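PDB 3OOQ: amidohydrolase, which probably hydrolyses cyclic amide bonds as a member of the amidohydrolase family, possibly acting as an allantoinase. Local coordinates for residues Gly177-Arg180 / Asp181-Lys185; Arg238-Glu242 / Phe243-Leu247. All coordinates share one frame; numbering follows the deposited sequence.

Contact 1. Residues Gly177-Arg180 / Asp181-Lys185; sequences GVIR and DYFTK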
loop_
_atom_site.group_PDB
_atom_site.type_symbol
_atom_site.label_atom_id
_atom_site.label_comp_id
_atom_site.label_asym_id
_atom_site.label_seq_id
_atom_site.Cartn_x
_atom_site.Cartn_y
_atom_site.Cartn_z
ATOM N N GLY F 177 9.658 28.747 1.663
ATOM C CA GLY F 177 10.945 28.213 2.091
ATOM C C GLY F 177 11.716 27.519 0.972
ATOM O O GLY F 177 12.933 27.701 0.843
ATOM N N VAL F 178 11.013 26.730 0.165
ATOM C CA VAL F 178 11.642 25.997 -0.950
ATOM C C VAL F 178 12.252 26.975 -1.975
ATOM O O VAL F 178 13.374 26.783 -2.441
ATOM C CB VAL F 178 10.626 25.036 -1.624
ATOM C CG1 VAL F 178 11.133 24.532 -2.977
ATOM C CG2 VAL F 178 10.329 23.850 -0.703
ATOM N N ILE F 179 11.504 28.016 -2.321
ATOM C CA ILE F 179 11.985 29.006 -3.273
ATOM C C ILE F 179 13.157 29.817 -2.677
ATOM O O ILE F 179 14.185 30.013 -3.332
ATOM C CB ILE F 179 10.824 29.902 -3.752
ATOM C CG1 ILE F 179 9.814 29.031 -4.538
ATOM C CG2 ILE F 179 11.345 31.082 -4.628
ATOM C CD1 ILE F 179 8.436 29.643 -4.713
ATOM N N ARG F 180 13.018 30.244 -1.428
ATOM C CA ARG F 180 14.119 30.945 -0.757
ATOM C C ARG F 180 15.390 30.112 -0.705
ATOM O O ARG F 180 16.509 30.621 -0.901
ATOM C CB ARG F 180 13.753 31.268 0.680
ATOM C CG ARG F 180 13.223 32.618 0.888
ATOM C CD ARG F 180 13.511 33.140 2.325
ATOM N NE ARG F 180 12.818 34.402 2.361
ATOM C CZ ARG F 180 11.502 34.505 2.497
ATOM N NH1 ARG F 180 10.926 35.702 2.470
ATOM N NH2 ARG F 180 10.766 33.410 2.701
ATOM N N ASP F 181 15.215 28.835 -0.385
ATOM C CA ASP F 181 16.336 27.934 -0.283
ATOM C C ASP F 181 17.016 27.857 -1.656
ATOM O O ASP F 181 18.239 27.926 -1.738
ATOM C CB ASP F 181 15.854 26.560 0.203
ATOM C CG ASP F 181 16.958 25.562 0.300
ATOM O OD1 ASP F 181 17.716 25.612 1.283
ATOM O OD2 ASP F 181 17.083 24.718 -0.612
ATOM N N TYR F 182 16.213 27.724 -2.717
ATOM C CA TYR F 182 16.728 27.611 -4.070
ATOM C C TYR F 182 17.633 28.796 -4.410
ATOM O O TYR F 182 18.792 28.630 -4.820
ATOM C CB TYR F 182 15.587 27.508 -5.093
ATOM C CG TYR F 182 16.044 27.630 -6.541
ATOM C CD1 TYR F 182 16.913 26.686 -7.105
ATOM C CD2 TYR F 182 15.626 28.699 -7.340
ATOM C CE1 TYR F 182 17.341 26.792 -8.399
ATOM C CE2 TYR F 182 16.037 28.799 -8.685
ATOM C CZ TYR F 182 16.913 27.846 -9.190
ATOM O OH TYR F 182 17.361 27.929 -10.490
ATOM N N PHE F 183 17.113 30.002 -4.235
ATOM C CA PHE F 183 17.911 31.175 -4.589
ATOM C C PHE F 183 19.118 31.380 -3.655
ATOM O O PHE F 183 20.146 31.916 -4.086
ATOM C CB PHE F 183 17.032 32.435 -4.733
ATOM C CG PHE F 183 16.249 32.456 -6.025
ATOM C CD1 PHE F 183 16.907 32.633 -7.242
ATOM C CD2 PHE F 183 14.869 32.264 -6.032
ATOM C CE1 PHE F 183 16.202 32.623 -8.455
ATOM C CE2 PHE F 183 14.152 32.264 -7.230
ATOM C CZ PHE F 183 14.826 32.452 -8.450
ATOM N N THR F 184 19.014 30.947 -2.398
ATOM C CA THR F 184 20.172 31.012 -1.497
ATOM C C THR F 184 21.317 30.175 -2.101
ATOM O O THR F 184 22.485 30.594 -2.129
ATOM C CB THR F 184 19.811 30.513 -0.062
ATOM O OG1 THR F 184 18.798 31.352 0.495
ATOM C CG2 THR F 184 20.998 30.534 0.859
ATOM N N LYS F 185 20.971 28.998 -2.619
ATOM C CA LYS F 185 21.965 28.149 -3.281
ATOM C C LYS F 185 22.501 28.747 -4.580
ATOM O O LYS F 185 23.680 28.589 -4.873
ATOM C CB LYS F 185 21.395 26.759 -3.535
ATOM C CG LYS F 185 21.226 25.994 -2.258
ATOM C CD LYS F 185 19.970 25.158 -2.314
ATOM C CE LYS F 185 20.268 23.692 -2.381
ATOM N NZ LYS F 185 19.259 22.884 -1.569
HETATM O O HOH W 1 14.839 24.386 -2.560
#
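Two turns of the long helix 172-198 meet here, joined by the i to i+4 bonds of a regular alpha-helix. D181 N donates to G177 O, Y182 N to V178 O and F183 N to I179 O. The last of these runs nearly along the C=O axis, with an N-H...O angle of 169°. R180 O is gripped twice. T184 N reaches R180 O at 2.9 Å, and T184 OG1 donates to the same oxygen at 2.8 Å from the opposite face of the carbonyl plane. The hydroxyl can do this because OG1 lies beside its own backbone N (chi1 -62°) and so turns back toward the preceding turn.

On another side of the helix I179 and F183 run side by side. I179 CG2 sits in plane at the ring edge, 4.0 Å from F183 CD2. One face of the same ring takes Y182 CD2, 3.7 Å above its centre. D181 OD2 accepts K185 NZ on its syn lone pair, a salt bridge of 3.0 Å. A water donates to both V178 O and D181 OD2, linking the turns again.

The R180 guanidinium leaves the helix to pair with E242 and with D95 of the second subunit. I179, R180 and T184 pack on helix 230-243. Y182 and F183 face helix 208-217, and Y182 OH bonds to K209 O.

Contact 2. Residues Arg238-Glu242 / Phe243-Leu247; sequences RIAEE and FGFNL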
loop_
_atom_site.group_PDB
_atom_site.type_symbol
_atom_site.label_atom_id
_atom_site.label_comp_id
_atom_site.label_asym_id
_atom_site.label_seq_id
_atom_site.Cartn_x
_atom_site.Cartn_y
_atom_site.Cartn_z
ATOM N N ARG F 238 7.752 39.811 -2.163
ATOM C CA ARG F 238 8.749 39.857 -1.084
ATOM C C ARG F 238 9.989 39.076 -1.458
ATOM O O ARG F 238 11.109 39.533 -1.237
ATOM C CB ARG F 238 8.206 39.322 0.240
ATOM C CG ARG F 238 7.443 40.329 1.043
ATOM C CD ARG F 238 7.301 39.900 2.526
ATOM N NE ARG F 238 6.819 38.526 2.735
ATOM C CZ ARG F 238 5.571 38.108 2.553
ATOM N NH1 ARG F 238 4.619 38.940 2.124
ATOM N NH2 ARG F 238 5.266 36.831 2.801
ATOM N N ILE F 239 9.784 37.904 -2.040
ATOM C CA ILE F 239 10.921 37.084 -2.444
ATOM C C ILE F 239 11.701 37.724 -3.600
ATOM O O ILE F 239 12.927 37.733 -3.590
ATOM C CB ILE F 239 10.485 35.642 -2.763
ATOM C CG1 ILE F 239 10.122 34.939 -1.431
ATOM C CG2 ILE F 239 11.602 34.899 -3.504
ATOM C CD1 ILE F 239 9.298 33.689 -1.579
ATOM N N ALA F 240 10.982 38.234 -4.593
ATOM C CA ALA F 240 11.614 38.905 -5.727
ATOM C C ALA F 240 12.500 40.048 -5.239
ATOM O O ALA F 240 13.632 40.207 -5.701
ATOM C CB ALA F 240 10.569 39.415 -6.703
ATOM N N GLU F 241 11.995 40.822 -4.282
ATOM C CA GLU F 241 12.751 41.945 -3.748
ATOM C C GLU F 241 13.909 41.477 -2.860
ATOM O O GLU F 241 14.982 42.071 -2.863
ATOM C CB GLU F 241 11.828 42.897 -2.981
ATOM C CG GLU F 241 10.889 43.697 -3.898
ATOM C CD GLU F 241 9.774 44.396 -3.139
ATOM O OE1 GLU F 241 9.639 44.179 -1.913
ATOM O OE2 GLU F 241 8.991 45.136 -3.767
ATOM N N GLU F 242 13.691 40.407 -2.102
ATOM C CA GLU F 242 14.736 39.883 -1.249
ATOM C C GLU F 242 15.980 39.546 -2.080
ATOM O O GLU F 242 17.098 39.828 -1.666
ATOM C CB GLU F 242 14.237 38.658 -0.473
ATOM C CG GLU F 242 15.333 37.903 0.300
ATOM C CD GLU F 242 14.766 36.838 1.246
ATOM O OE1 GLU F 242 13.531 36.845 1.465
ATOM O OE2 GLU F 242 15.560 36.033 1.779
ATOM N N PHE F 243 15.769 38.978 -3.261
ATOM C CA PHE F 243 16.857 38.484 -4.071
ATOM C C PHE F 243 17.183 39.389 -5.247
ATOM O O PHE F 243 18.115 39.107 -5.973
ATOM C CB PHE F 243 16.558 37.053 -4.541
ATOM C CG PHE F 243 16.585 36.036 -3.424
ATOM C CD1 PHE F 243 17.800 35.556 -2.938
ATOM C CD2 PHE F 243 15.398 35.583 -2.841
ATOM C CE1 PHE F 243 17.838 34.641 -1.898
ATOM C CE2 PHE F 243 15.423 34.650 -1.790
ATOM C CZ PHE F 243 16.644 34.184 -1.321
ATOM N N GLY F 244 16.420 40.467 -5.410
ATOM C CA GLY F 244 16.614 41.441 -6.483
ATOM C C GLY F 244 16.405 40.902 -7.889
ATOM O O GLY F 244 17.241 41.111 -8.757
ATOM N N PHE F 245 15.305 40.193 -8.127
ATOM C CA PHE F 245 14.978 39.799 -9.500
ATOM C C PHE F 245 13.682 40.423 -10.036
ATOM O O PHE F 245 12.855 40.927 -9.266
ATOM C CB PHE F 245 15.040 38.270 -9.704
ATOM C CG PHE F 245 14.136 37.458 -8.786
ATOM C CD1 PHE F 245 12.783 37.287 -9.075
ATOM C CD2 PHE F 245 14.660 36.790 -7.684
ATOM C CE1 PHE F 245 11.979 36.493 -8.280
ATOM C CE2 PHE F 245 13.847 35.989 -6.878
ATOM C CZ PHE F 245 12.512 35.844 -7.179
ATOM N N ASN F 246 13.529 40.411 -11.360
ATOM C CA ASN F 246 12.305 40.878 -12.011
ATOM C C ASN F 246 11.211 39.844 -11.963
ATOM O O ASN F 246 11.482 38.655 -12.092
ATOM C CB ASN F 246 12.569 41.242 -13.472
ATOM C CG ASN F 246 13.520 42.416 -13.608
ATOM O OD1 ASN F 246 13.452 43.326 -12.827
ATOM N ND2 ASN F 246 14.416 42.373 -14.588
ATOM N N LEU F 247 9.974 40.303 -11.812
ATOM C CA LEU F 247 8.846 39.386 -11.780
ATOM C C LEU F 247 7.671 39.833 -12.603
ATOM O O LEU F 247 7.470 41.023 -12.858
ATOM C CB LEU F 247 8.385 39.091 -10.332
ATOM C CG LEU F 247 7.404 40.021 -9.595
ATOM C CD1 LEU F 247 6.584 39.285 -8.570
ATOM C CD2 LEU F 247 8.158 41.139 -8.906
HETATM O O HOH W 2 12.709 42.883 -7.460
#
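F243 N still donates to I239 O in helical fashion, but F245 N turns back to A240 O at 2.9 Å and G244 N makes a weak bond to E241 O. G244 has positive phi (64°), a conformation that favours glycine. A water donates to F245 O and, weakly, to A240 O, so it spans the turn.

A240 lies against the F245 ring. A240 CA sits over one face of the F245 ring, 3.6 Å from its centroid, in a CH-pi contact offset toward the rim. A240 CB touches F245 CE1 at 3.6 Å and L247 CD2 at 3.7 Å. F245 CG stands between its backbone N and carbonyl carbon (chi1 57°), which brings the ring back under the last helical turn. This is a Schellman motif closing helix 230-243, with G244 as its C-prime residue, and the chain then runs on into strand 247-249.

I239 CG2 meets both rings, 3.9 Å from F243 CD2 and 3.9 Å from F245 CZ. An alanine in place of F245 would probably leave A240 CA without its aromatic face and open a gap beside I239 CG2. E242 lies alongside F243, pointing the same way. E242 CG is over the F243 ring face, 4.1 Å from its centroid. The E242 carboxylate stacks on the ring with the planes 11° apart, probably held there in part by R180. F245 also packs on V216 and L217 of helix 208-217 and on M225 of strand 223-227.

In the fold
Contact 1 comes first along the chain, within helix 172-198. Contact 2 follows at the end of helix 230-243, on the way to strand 247-249. Their centres are about 12 Å apart, on the same side of the chain's centre, and they touch. R180 NE and E242 OE1 form a salt bridge of 2.7 Å. Farther along the same interface F183 packs on F243 and F245. Helix 208-217 also borders both contacts. The long helix is thus packed against the closing turn of a helix that links the parallel strands 223-227 and 247-249, consistent with the family's TIM-barrel fold. R238, like R180, pairs with D95 of the second subunit, so the region reaches the subunit interface.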